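Local coordinates for type IV secretion system protein DotB (PDB 6GEF) that probably hydrolyses ATP, as an AAA+ ATPase of the GSP E family, to power a type IVb secretion system, at residues S188-T193 / T287-N292; V170-P175 / Y342-T347; T100-K105 / I135-I140; L90-S95 / Y131-S136; T118-T121 / K126-F129. All coordinates share one frame; numbering follows the deposited sequence.

Contact 1. Residues S188-T193 / T287-N292; sequences SGKSTT and TVHSQN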
# COMPACT_ATOMS: atom_id res chain seq x y z
N SER A 188 -27.64 25.19 9.05
CA SER A 188 -28.84 25.09 9.88
C SER A 188 -30.10 25.06 8.99
O SER A 188 -31.00 24.22 9.19
CB SER A 188 -28.92 26.24 10.87
OG SER A 188 -29.38 27.43 10.25
N GLY A 189 -30.18 25.99 8.03
CA GLY A 189 -31.47 26.32 7.45
C GLY A 189 -32.15 25.15 6.75
O GLY A 189 -33.37 25.02 6.82
N LYS A 190 -31.37 24.32 6.07
CA LYS A 190 -31.91 23.15 5.42
C LYS A 190 -32.60 22.21 6.41
O LYS A 190 -33.72 21.75 6.16
CB LYS A 190 -30.80 22.40 4.66
CG LYS A 190 -29.54 23.19 4.43
CD LYS A 190 -29.23 23.37 2.97
CE LYS A 190 -27.73 23.37 2.73
NZ LYS A 190 -27.17 21.99 2.69
N SER A 191 -31.95 21.95 7.54
CA SER A 191 -32.53 21.06 8.54
C SER A 191 -33.95 21.51 8.90
O SER A 191 -34.86 20.68 8.98
CB SER A 191 -31.66 21.04 9.80
OG SER A 191 -30.29 21.32 9.46
N THR A 192 -34.15 22.80 9.12
CA THR A 192 -35.43 23.28 9.60
C THR A 192 -36.46 23.24 8.48
O THR A 192 -37.64 22.86 8.70
CB THR A 192 -35.31 24.69 10.19
OG1 THR A 192 -35.18 25.63 9.15
CG2 THR A 192 -34.10 24.76 11.10
N THR A 193 -36.10 23.68 7.28
CA THR A 193 -37.00 23.59 6.15
C THR A 193 -37.49 22.15 5.95
O THR A 193 -38.71 21.89 5.87
CB THR A 193 -36.35 24.13 4.89
OG1 THR A 193 -36.13 25.53 5.03
CG2 THR A 193 -37.20 23.84 3.66
N THR A 287 -30.01 17.91 0.49
CA THR A 287 -29.47 19.26 0.56
C THR A 287 -28.24 19.41 -0.27
O THR A 287 -27.58 18.46 -0.63
CB THR A 287 -29.13 19.57 2.06
OG1 THR A 287 -28.07 18.71 2.51
CG2 THR A 287 -30.37 19.42 2.93
N VAL A 288 -27.94 20.64 -0.61
CA VAL A 288 -26.81 20.99 -1.51
C VAL A 288 -26.24 22.31 -0.98
O VAL A 288 -26.96 23.24 -0.66
CB VAL A 288 -27.21 21.14 -2.99
CG1 VAL A 288 -26.12 20.64 -3.87
CG2 VAL A 288 -28.48 20.36 -3.30
N HIS A 289 -24.90 22.38 -0.92
CA HIS A 289 -24.19 23.57 -0.55
C HIS A 289 -23.97 24.43 -1.83
O HIS A 289 -22.94 24.39 -2.49
CB HIS A 289 -22.88 23.23 0.12
CG HIS A 289 -23.02 22.71 1.51
ND1 HIS A 289 -24.25 22.46 2.10
CD2 HIS A 289 -22.09 22.35 2.43
CE1 HIS A 289 -24.07 21.98 3.31
NE2 HIS A 289 -22.78 21.90 3.54
N SER A 290 -25.02 25.18 -2.17
CA SER A 290 -24.94 26.14 -3.24
C SER A 290 -25.79 27.35 -2.94
O SER A 290 -26.71 27.27 -2.15
CB SER A 290 -25.39 25.48 -4.59
OG SER A 290 -24.37 24.72 -5.17
N GLN A 291 -25.50 28.44 -3.64
CA GLN A 291 -26.17 29.71 -3.37
C GLN A 291 -27.55 29.79 -3.98
O GLN A 291 -28.45 30.40 -3.39
CB GLN A 291 -25.30 30.88 -3.82
CG GLN A 291 -24.22 31.27 -2.82
CD GLN A 291 -23.56 32.59 -3.16
OE1 GLN A 291 -24.17 33.49 -3.79
NE2 GLN A 291 -22.29 32.73 -2.71
N ASN A 292 -27.75 29.23 -5.16
CA ASN A 292 -29.01 29.36 -5.89
C ASN A 292 -29.10 28.23 -6.88
O ASN A 292 -28.13 27.52 -7.17
CB ASN A 292 -29.12 30.71 -6.59
CG ASN A 292 -28.16 30.83 -7.77
OD1 ASN A 292 -26.96 30.85 -7.66
ND2 ASN A 292 -28.77 30.90 -8.97
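Lys190 reaches from the first turn of helix 187-203 over the end of strand 284-288, with Thr287 under its base and His289 at its tip. Its CB starts on the methyl of Thr287, 3.5 Å from CG2. CG stays near the same methyl, and CD slides along to lie 3.9 Å from Thr287 CB. Bends at chi2 and chi3 then swing CE past the backbone, 3.5 Å from Val288 O. A further bend at chi4 turns NZ to the edge of the His289 imidazole, in the plane of the ring and 3.0 Å from ND1; the lysine chain and the ring meet at about a right angle. Thr287 OG1 lies 3.4 Å from NZ, but the angle is too poor for a hydrogen bond.

His289 is the centre of an inverse gamma turn, where the chain leaves the strand. The ring also packs against Glu264 of strand 259-264 and Asn279 of a second subunit. Beside the lysine, Ser191 OG bonds back to Ser188 O within the helix. Gly189, Lys190 and Ser191 fit the Walker A sequence, and strand 179-183, loop and helix 187-203 form what is probably the P-loop nucleotide site of this ATPase.

Contact 2. Residues V170-P175 / Y342-T347; sequences VNQMCP and YLNFTT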
# COMPACT_ATOMS: atom_id res chain seq x y z
N VAL A 170 -45.21 23.94 -0.27
CA VAL A 170 -44.65 22.65 0.17
C VAL A 170 -45.36 21.47 -0.51
O VAL A 170 -44.75 20.43 -0.72
CB VAL A 170 -44.69 22.53 1.70
CG1 VAL A 170 -44.13 23.78 2.35
CG2 VAL A 170 -46.09 22.27 2.19
N ASN A 171 -46.63 21.66 -0.88
CA ASN A 171 -47.28 20.70 -1.77
C ASN A 171 -46.47 20.50 -3.05
O ASN A 171 -46.33 19.37 -3.52
CB ASN A 171 -48.70 21.17 -2.09
CG ASN A 171 -49.63 21.04 -0.90
OD1 ASN A 171 -49.40 20.26 0.02
ND2 ASN A 171 -50.70 21.83 -0.92
N GLN A 172 -45.94 21.57 -3.61
CA GLN A 172 -45.01 21.44 -4.73
C GLN A 172 -43.78 20.64 -4.34
O GLN A 172 -43.22 19.87 -5.14
CB GLN A 172 -44.60 22.80 -5.27
CG GLN A 172 -45.75 23.66 -5.78
CD GLN A 172 -45.26 24.96 -6.39
OE1 GLN A 172 -44.19 25.05 -6.97
NE2 GLN A 172 -46.07 26.00 -6.27
N MET A 173 -43.36 20.77 -3.08
CA MET A 173 -42.13 20.13 -2.60
C MET A 173 -42.35 18.69 -2.10
O MET A 173 -41.44 18.09 -1.59
CB MET A 173 -41.50 20.98 -1.51
CG MET A 173 -40.99 22.32 -1.99
SD MET A 173 -40.14 23.26 -0.71
CE MET A 173 -38.63 22.29 -0.54
N CYS A 174 -43.57 18.16 -2.27
CA CYS A 174 -43.89 16.80 -1.89
C CYS A 174 -44.35 15.98 -3.10
O CYS A 174 -45.49 15.53 -3.15
CB CYS A 174 -44.98 16.80 -0.80
SG CYS A 174 -44.51 17.64 0.71
N PRO A 175 -43.46 15.78 -4.06
CA PRO A 175 -43.73 14.77 -5.09
C PRO A 175 -43.61 13.37 -4.50
O PRO A 175 -42.80 13.11 -3.62
CB PRO A 175 -42.63 15.02 -6.14
CG PRO A 175 -41.53 15.68 -5.36
CD PRO A 175 -42.19 16.51 -4.31
N TYR A 342 -36.83 29.32 -5.44
CA TYR A 342 -37.19 27.95 -5.76
C TYR A 342 -37.65 27.85 -7.20
O TYR A 342 -38.19 28.81 -7.74
CB TYR A 342 -38.28 27.44 -4.81
CG TYR A 342 -39.53 28.29 -4.81
CD1 TYR A 342 -40.52 28.11 -5.79
CD2 TYR A 342 -39.73 29.27 -3.85
CE1 TYR A 342 -41.66 28.88 -5.79
CE2 TYR A 342 -40.87 30.05 -3.85
CZ TYR A 342 -41.83 29.84 -4.83
OH TYR A 342 -42.98 30.60 -4.81
N LEU A 343 -37.43 26.70 -7.81
CA LEU A 343 -38.05 26.34 -9.08
C LEU A 343 -38.63 24.94 -8.97
O LEU A 343 -37.98 24.02 -8.44
CB LEU A 343 -37.02 26.35 -10.20
CG LEU A 343 -37.58 26.23 -11.61
CD1 LEU A 343 -36.58 26.72 -12.66
CD2 LEU A 343 -37.98 24.83 -11.90
N ASN A 344 -39.86 24.78 -9.45
CA ASN A 344 -40.52 23.48 -9.47
C ASN A 344 -40.30 22.83 -10.85
O ASN A 344 -40.70 23.39 -11.85
CB ASN A 344 -42.02 23.65 -9.18
CG ASN A 344 -42.78 22.34 -9.20
OD1 ASN A 344 -42.27 21.33 -9.64
ND2 ASN A 344 -44.02 22.37 -8.80
N PHE A 345 -39.74 21.63 -10.84
CA PHE A 345 -39.39 20.93 -12.08
C PHE A 345 -40.62 20.18 -12.60
O PHE A 345 -40.82 19.00 -12.39
CB PHE A 345 -38.21 19.99 -11.86
CG PHE A 345 -36.87 20.66 -11.93
CD1 PHE A 345 -36.58 21.80 -11.20
CD2 PHE A 345 -35.88 20.12 -12.72
CE1 PHE A 345 -35.35 22.41 -11.32
CE2 PHE A 345 -34.63 20.72 -12.82
CZ PHE A 345 -34.36 21.85 -12.11
N THR A 346 -41.47 20.93 -13.28
CA THR A 346 -42.57 20.35 -14.03
C THR A 346 -42.06 19.69 -15.30
O THR A 346 -40.95 19.95 -15.77
CB THR A 346 -43.62 21.41 -14.38
OG1 THR A 346 -42.98 22.50 -15.05
CG2 THR A 346 -44.28 21.93 -13.13
N THR A 347 -42.90 18.82 -15.86
CA THR A 347 -42.55 18.12 -17.10
C THR A 347 -42.09 19.08 -18.21
O THR A 347 -41.06 18.87 -18.84
CB THR A 347 -43.74 17.31 -17.62
OG1 THR A 347 -44.45 16.69 -16.53
CG2 THR A 347 -43.29 16.29 -18.64
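Gln172 and Asn344 meet through their amides, the one hydrogen bond between 170-175 and 342-347. Asn344 ND2 donates to Gln172 OE1 over 3.2 Å, with an N-H...O angle of 147°. The nitrogen does not sit on a lone pair: it rises above the plane of the glutamine carbonyl, while OE1 is tilted modestly from the asparagine amide plane. The two flat groups are turned 28° from each other.

Van der Waals contact reinforces the bond. Asn344 ND2 also rests over the aliphatic part of the glutamine, 3.6 Å from Gln172 CB, and Gln172 OE1 lies 3.4 Å from Asn344 CB. With its CG anti to the backbone N, Asn344 holds its amide out toward the helix end, and Gln172, extended beyond CG, runs across it.

Backbone bonds shape both ends. Thr346 N reaches Asn344 O at 2.9 Å around an inverse gamma turn centred on Phe345, before helix 347-355 starts; on the other side Cys174 N bonds to Asn171 O as the helix unwinds.

Asn344 packs on Arg321 and Phe322 of the adjoining strand 320-330, whereas Leu343 faces helix 362-372. The contact thus links the C-terminal end of helix 167-172 to strand 336-344, the outermost antiparallel strand of the mixed seven-stranded sheet within the chain, in a P-loop NTPase-type alpha/beta fold.

Contact 3. Residues T100-K105 / I135-I140; sequences TELASK and ISPVYI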
# COMPACT_ATOMS: atom_id res chain seq x y z
N THR A 100 -7.71 16.00 31.51
CA THR A 100 -7.02 14.76 31.16
C THR A 100 -7.20 14.44 29.67
O THR A 100 -6.21 14.18 28.98
CB THR A 100 -7.55 13.60 32.02
OG1 THR A 100 -8.10 14.11 33.23
CG2 THR A 100 -6.44 12.63 32.36
N GLU A 101 -8.42 14.47 29.19
CA GLU A 101 -8.68 14.06 27.80
C GLU A 101 -8.16 15.11 26.83
O GLU A 101 -7.66 14.77 25.75
CB GLU A 101 -10.17 13.81 27.58
CG GLU A 101 -11.08 14.59 28.49
CD GLU A 101 -12.28 13.78 28.99
OE1 GLU A 101 -13.33 14.40 29.28
OE2 GLU A 101 -12.15 12.53 29.08
N LEU A 102 -8.28 16.39 27.18
CA LEU A 102 -7.63 17.44 26.39
C LEU A 102 -6.14 17.24 26.29
O LEU A 102 -5.57 17.36 25.19
CB LEU A 102 -7.96 18.81 26.99
CG LEU A 102 -9.36 19.37 26.70
CD1 LEU A 102 -9.33 20.91 26.70
CD2 LEU A 102 -9.92 18.87 25.39
N ALA A 103 -5.50 16.87 27.40
CA ALA A 103 -4.07 16.53 27.36
C ALA A 103 -3.79 15.32 26.43
O ALA A 103 -2.86 15.34 25.68
CB ALA A 103 -3.57 16.27 28.77
N SER A 104 -4.65 14.34 26.52
CA SER A 104 -4.54 13.13 25.68
C SER A 104 -5.27 13.29 24.36
O SER A 104 -5.29 12.33 23.59
CB SER A 104 -5.05 11.87 26.41
OG SER A 104 -4.06 11.46 27.38
N LYS A 105 -5.85 14.45 24.08
CA LYS A 105 -6.36 14.79 22.75
C LYS A 105 -7.54 13.95 22.35
O LYS A 105 -7.87 13.92 21.17
CB LYS A 105 -5.27 14.78 21.66
CG LYS A 105 -3.96 15.42 22.14
CD LYS A 105 -3.31 16.30 21.13
CE LYS A 105 -1.79 16.28 21.27
NZ LYS A 105 -1.17 15.29 20.32
N ILE A 135 -15.95 20.96 23.59
CA ILE A 135 -14.88 21.53 24.40
C ILE A 135 -13.56 21.32 23.68
O ILE A 135 -13.15 20.19 23.50
CB ILE A 135 -14.86 20.91 25.82
CG1 ILE A 135 -16.19 21.15 26.52
CG2 ILE A 135 -13.73 21.50 26.64
CD1 ILE A 135 -16.23 20.75 27.96
N SER A 136 -12.91 22.40 23.31
CA SER A 136 -11.77 22.36 22.39
C SER A 136 -10.59 23.10 22.99
O SER A 136 -10.77 24.18 23.56
CB SER A 136 -12.11 22.99 21.02
OG SER A 136 -12.92 22.12 20.24
N PRO A 137 -9.38 22.55 22.90
CA PRO A 137 -8.20 23.27 23.37
C PRO A 137 -8.09 24.64 22.70
O PRO A 137 -8.31 24.78 21.50
CB PRO A 137 -7.05 22.37 22.95
CG PRO A 137 -7.61 21.01 22.88
CD PRO A 137 -9.05 21.18 22.46
N VAL A 138 -7.85 25.67 23.49
CA VAL A 138 -7.36 26.95 23.00
C VAL A 138 -6.13 27.36 23.82
O VAL A 138 -5.77 26.73 24.82
CB VAL A 138 -8.43 28.05 23.12
CG1 VAL A 138 -9.63 27.71 22.23
CG2 VAL A 138 -8.91 28.23 24.54
N TYR A 139 -5.46 28.40 23.36
CA TYR A 139 -4.25 28.91 24.00
C TYR A 139 -4.42 30.38 24.26
O TYR A 139 -4.61 31.17 23.31
CB TYR A 139 -3.01 28.70 23.10
CG TYR A 139 -1.71 28.72 23.85
CD1 TYR A 139 -1.25 27.56 24.49
CD2 TYR A 139 -0.93 29.87 23.91
CE1 TYR A 139 -0.04 27.58 25.19
CE2 TYR A 139 0.28 29.87 24.62
CZ TYR A 139 0.71 28.72 25.24
OH TYR A 139 1.89 28.73 25.92
N ILE A 140 -4.41 30.77 25.54
CA ILE A 140 -4.67 32.16 25.94
C ILE A 140 -3.64 32.54 27.00
O ILE A 140 -3.29 31.73 27.87
CB ILE A 140 -6.10 32.30 26.51
CG1 ILE A 140 -7.13 31.73 25.55
CG2 ILE A 140 -6.39 33.77 26.83
CD1 ILE A 140 -8.55 32.11 25.84
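Leu102 lays both its methyls over the Ile135-Pro137 part of the strand, CD2 nearer the proline ring carbons and CD1 also reaching Ile135. With CG anti to its own carbonyl carbon (chi1 -77°), the leucine leaves helix 98-104 pointing at the strand. CD2 lies 3.8 Å from Pro137 CD and 4.0 Å from Pro137 CG, while CD1 stands 4.1 Å from Pro137 N. Leucine and proline cross obliquely, with the fork on the CG-CD side of the ring.

Ile135 joins from the same side of the strand. Its CG2 is anti to the backbone N, and this branch comes 4.4 Å from Leu102 CD1. The side-chain contacts are apolar; in addition the CD2 methyl of Leu102 rests near a backbone oxygen, 4.0 Å from Ile135 O. Ile108 of strand 108-115 touches both Leu102 and Ile135.

Lys105 ends the helix with a positive phi of 67° in a Schellman motif. Its side chain turns from the strand to a second subunit, where NZ makes weak hydrogen bonds to Ser243 OG and Pro239 O; Pro137 O bonds to Ser236 OG of the same subunit.

The axes of 100-104 and 135-140 approach to 9.1 Å at 69°, a helix lying across the antiparallel six-stranded sheet of the N-terminal domain, at its interface within the six-chain assembly.

Contact 4. Residues L90-S95 / Y131-S136; sequences LWASGS and YRVNIS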
# COMPACT_ATOMS: atom_id res chain seq x y z
N LEU A 90 -16.33 21.37 33.66
CA LEU A 90 -16.84 20.32 34.54
C LEU A 90 -18.34 20.06 34.27
O LEU A 90 -18.75 18.93 34.02
CB LEU A 90 -16.63 20.71 35.98
CG LEU A 90 -16.73 19.58 37.01
CD1 LEU A 90 -18.17 19.00 37.11
CD2 LEU A 90 -15.69 18.49 36.65
N TRP A 91 -19.12 21.13 34.26
CA TRP A 91 -20.57 20.98 34.23
C TRP A 91 -21.05 20.57 32.86
O TRP A 91 -21.77 19.56 32.71
CB TRP A 91 -21.27 22.26 34.71
CG TRP A 91 -20.72 22.81 35.99
CD1 TRP A 91 -20.29 22.09 37.08
CD2 TRP A 91 -20.53 24.18 36.32
NE1 TRP A 91 -19.86 22.94 38.06
CE2 TRP A 91 -19.97 24.22 37.62
CE3 TRP A 91 -20.75 25.38 35.64
CZ2 TRP A 91 -19.67 25.43 38.26
CZ3 TRP A 91 -20.44 26.58 36.28
CH2 TRP A 91 -19.90 26.59 37.58
N ALA A 92 -20.68 21.33 31.84
CA ALA A 92 -21.15 21.05 30.47
C ALA A 92 -20.65 19.71 29.96
O ALA A 92 -21.42 18.92 29.42
CB ALA A 92 -20.75 22.17 29.54
N SER A 93 -19.37 19.42 30.21
CA SER A 93 -18.82 18.11 29.85
C SER A 93 -19.57 16.98 30.59
O SER A 93 -19.84 15.95 30.00
CB SER A 93 -17.33 18.06 30.15
OG SER A 93 -17.09 17.96 31.54
N GLY A 94 -19.88 17.21 31.86
CA GLY A 94 -20.30 16.12 32.72
C GLY A 94 -19.19 15.21 33.18
O GLY A 94 -19.48 14.19 33.79
N SER A 95 -17.92 15.56 32.96
CA SER A 95 -16.79 14.75 33.34
C SER A 95 -15.81 15.58 34.15
O SER A 95 -15.55 16.75 33.82
CB SER A 95 -16.08 14.18 32.10
OG SER A 95 -14.83 13.60 32.45
N TYR A 131 -28.36 21.09 24.48
CA TYR A 131 -27.23 21.77 23.83
C TYR A 131 -26.20 20.75 23.43
O TYR A 131 -25.95 19.80 24.15
CB TYR A 131 -26.62 22.82 24.76
CG TYR A 131 -27.50 24.04 24.99
CD1 TYR A 131 -28.56 23.99 25.91
CD2 TYR A 131 -27.31 25.21 24.27
CE1 TYR A 131 -29.35 25.09 26.11
CE2 TYR A 131 -28.12 26.30 24.49
CZ TYR A 131 -29.15 26.23 25.42
OH TYR A 131 -29.93 27.35 25.62
N ARG A 132 -25.59 20.96 22.28
CA ARG A 132 -24.40 20.22 21.85
C ARG A 132 -23.17 20.95 22.36
O ARG A 132 -22.92 22.10 21.99
CB ARG A 132 -24.36 20.11 20.33
CG ARG A 132 -25.69 19.68 19.71
CD ARG A 132 -25.58 19.61 18.21
NE ARG A 132 -26.83 19.17 17.60
CZ ARG A 132 -27.18 17.90 17.41
NH1 ARG A 132 -28.31 17.60 16.80
NH2 ARG A 132 -26.36 16.93 17.78
N VAL A 133 -22.38 20.30 23.21
CA VAL A 133 -21.25 20.89 23.87
C VAL A 133 -19.98 20.34 23.24
O VAL A 133 -19.66 19.15 23.38
CB VAL A 133 -21.27 20.59 25.40
CG1 VAL A 133 -20.07 21.21 26.09
CG2 VAL A 133 -22.57 21.08 26.00
N ASN A 134 -19.26 21.20 22.54
CA ASN A 134 -17.89 20.94 22.14
C ASN A 134 -16.93 21.68 23.06
O ASN A 134 -17.09 22.87 23.27
CB ASN A 134 -17.67 21.40 20.69
CG ASN A 134 -16.21 21.43 20.32
OD1 ASN A 134 -15.58 22.49 20.32
ND2 ASN A 134 -15.68 20.29 19.94
N ILE A 135 -15.95 20.96 23.59
CA ILE A 135 -14.88 21.53 24.40
C ILE A 135 -13.56 21.32 23.68
O ILE A 135 -13.15 20.19 23.50
CB ILE A 135 -14.86 20.91 25.82
CG1 ILE A 135 -16.19 21.15 26.52
CG2 ILE A 135 -13.73 21.50 26.64
CD1 ILE A 135 -16.23 20.75 27.96
N SER A 136 -12.91 22.40 23.31
CA SER A 136 -11.77 22.36 22.39
C SER A 136 -10.59 23.10 22.99
O SER A 136 -10.77 24.18 23.56
CB SER A 136 -12.11 22.99 21.02
OG SER A 136 -12.92 22.12 20.24
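Ala92 and Val133 make the first touch: the alanine methyl CB sits 3.6 Å from Val133 CG1 and 4.1 Å from Val133 CG2, so it rests on both branches of the valine. At the next residue, the CB of Ser93 meets the tip of Ile135, with CD1 at 3.6 Å. That methyl gets there because CD1 is anti to CA about the CB-CG1 bond (chi2 -172°), which carries it up to the helix while CG2 stays lower on the strand. Val133 and Ile135 stand two apart on one face of the strand, and together they receive the end of helix 82-93.

The helix thus packs on a face of the antiparallel six-stranded sheet of the N-terminal domain, where strand 128-140 runs between 108-115 and 143-153.

In the next shell, the hydroxyl of Ser93 is turned off the apolar contact. It bonds with Ala89 O, one turn back, and accepts from Ser95 N at 2.9 Å, nearly straight at 169°; this ST turn, with Gly94 at positive phi, fixes how the chain leaves the helix. Around Val133, Ile148 and Tyr112 of the flanking strands fill in the apolar layer.

On the reverse face of strand 131-136, Ser136 OG gives its proton to Asn134 OD1 at 2.7 Å, in the carbonyl plane and on a lone pair. Asn134 ND2 in turn donates to Asn109 OD1 of strand 108-115, and weakly to Glu251 OE2 of a second subunit.

Contact 5. Residues T118-T121 / K126-F129; sequences TKLT and KQRF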
# COMPACT_ATOMS: atom_id res chain seq x y z
N THR A 118 -40.07 27.70 35.14
CA THR A 118 -41.50 27.89 35.15
C THR A 118 -41.98 28.09 33.71
O THR A 118 -41.17 28.35 32.79
CB THR A 118 -41.90 29.12 35.99
OG1 THR A 118 -41.49 30.33 35.33
CG2 THR A 118 -41.23 29.05 37.37
N LYS A 119 -43.30 28.01 33.53
CA LYS A 119 -43.96 28.51 32.34
C LYS A 119 -43.48 27.85 31.04
O LYS A 119 -43.69 28.37 29.95
CB LYS A 119 -43.90 30.05 32.27
CG LYS A 119 -42.80 30.59 31.38
CD LYS A 119 -43.22 31.86 30.65
CE LYS A 119 -42.36 32.09 29.40
NZ LYS A 119 -40.96 31.55 29.37
N LEU A 120 -42.81 26.71 31.17
CA LEU A 120 -42.56 25.82 30.04
C LEU A 120 -42.87 24.40 30.47
O LEU A 120 -42.12 23.81 31.24
CB LEU A 120 -41.11 25.94 29.53
CG LEU A 120 -40.92 26.25 28.05
CD1 LEU A 120 -41.73 25.27 27.17
CD2 LEU A 120 -41.33 27.70 27.75
N THR A 121 -43.97 23.85 29.98
CA THR A 121 -44.27 22.43 30.14
C THR A 121 -44.79 21.86 28.83
O THR A 121 -45.38 22.58 28.02
CB THR A 121 -45.34 22.22 31.25
OG1 THR A 121 -45.07 23.10 32.36
CG2 THR A 121 -45.35 20.78 31.74
N LYS A 126 -41.22 18.96 33.22
CA LYS A 126 -40.58 20.24 32.96
C LYS A 126 -39.98 20.23 31.55
O LYS A 126 -39.28 19.26 31.16
CB LYS A 126 -39.46 20.50 33.96
CG LYS A 126 -39.79 20.59 35.41
CD LYS A 126 -39.89 19.21 36.06
CE LYS A 126 -39.80 19.32 37.58
NZ LYS A 126 -40.74 18.37 38.27
N GLN A 127 -40.27 21.27 30.76
CA GLN A 127 -39.74 21.38 29.44
C GLN A 127 -38.22 21.44 29.45
O GLN A 127 -37.62 22.10 30.31
CB GLN A 127 -40.31 22.61 28.74
CG GLN A 127 -39.84 22.79 27.28
CD GLN A 127 -40.18 21.57 26.42
OE1 GLN A 127 -39.87 20.45 26.77
NE2 GLN A 127 -40.86 21.81 25.28
N ARG A 128 -37.60 20.76 28.49
CA ARG A 128 -36.16 20.50 28.52
C ARG A 128 -35.49 21.04 27.27
O ARG A 128 -36.05 20.92 26.17
CB ARG A 128 -35.90 19.00 28.64
CG ARG A 128 -34.44 18.61 28.64
CD ARG A 128 -34.26 17.15 28.22
NE ARG A 128 -35.36 16.64 27.43
CZ ARG A 128 -35.99 15.48 27.66
NH1 ARG A 128 -35.61 14.70 28.68
NH2 ARG A 128 -37.00 15.11 26.88
N PHE A 129 -34.33 21.65 27.44
CA PHE A 129 -33.57 22.25 26.34
C PHE A 129 -32.21 21.59 26.26
O PHE A 129 -31.46 21.59 27.24
CB PHE A 129 -33.43 23.76 26.58
CG PHE A 129 -34.68 24.52 26.27
CD1 PHE A 129 -35.79 24.47 27.14
CD2 PHE A 129 -34.73 25.32 25.11
CE1 PHE A 129 -36.93 25.18 26.84
CE2 PHE A 129 -35.86 26.05 24.82
CZ PHE A 129 -36.96 25.98 25.69
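Gln127 sets its CG anti to the backbone N (chi1 -178°), so that CB and CG lie beside Leu120, and then bends at chi2 (57°), which leads the amide away from the leucine and back over its own backbone. Leu120 comes to meet it from the loop that joins strand 108-115 to strand 128-140. These two strands are antiparallel neighbours in the six-stranded sheet of the N-terminal domain, so this is the tip of a long beta-hairpin, and the loop comes back against the start of its second strand.

One backbone hydrogen bond fastens the two sides: Gln127 N donates to Leu120 O over 3.2 Å, fairly straight at 162°, with the donor above the carbonyl plane and not on a lone pair. Thr121 and Lys126 form a single beta bridge beside it, CA to CA 5.1 Å, and both point their side chains away from the opposite segment.

The side chains add apolar contact. Leu120 CB lies 3.5 Å from Gln127 CB. The still closer approach modelled between the leucine CD1 and the glutamine CG is doubtful. Farther along the strand, Leu120 CG faces the edge of the Phe129 ring, near its plane and 4.3 Å from CE1. The hairpin continues through backbone bonds of Gln127 with His116 and of Phe129 with Val114.

Folded back by its bend, Gln127 OE1 accepts from Arg128 N at 2.9 Å, the donor tilted from the carbonyl plane.

Overall arrangement
Contacts 3, 4 and 5 all use strand 128-140 of the antiparallel N-terminal sheet. Contact 5 is nested in the loops closed by the other two and lies at the strand's start, its centre about 21 Å from that of contact 4 and about 33 Å from that of contact 3. Contacts 3 and 4, with centres about 12 Å apart, share Ile135 and Ser136 and seat two successive helices. Contacts 1 and 2 follow in the chain and reach the mixed sheet, contact 1 nested inside contact 2, centres about 16 Å apart. Contacts 2 and 3 have centres about 47 Å apart, on opposite sides of the chain's centre. Contacts 1, 3 and 4 also touch a second subunit, so both sheets lie near a subunit interface.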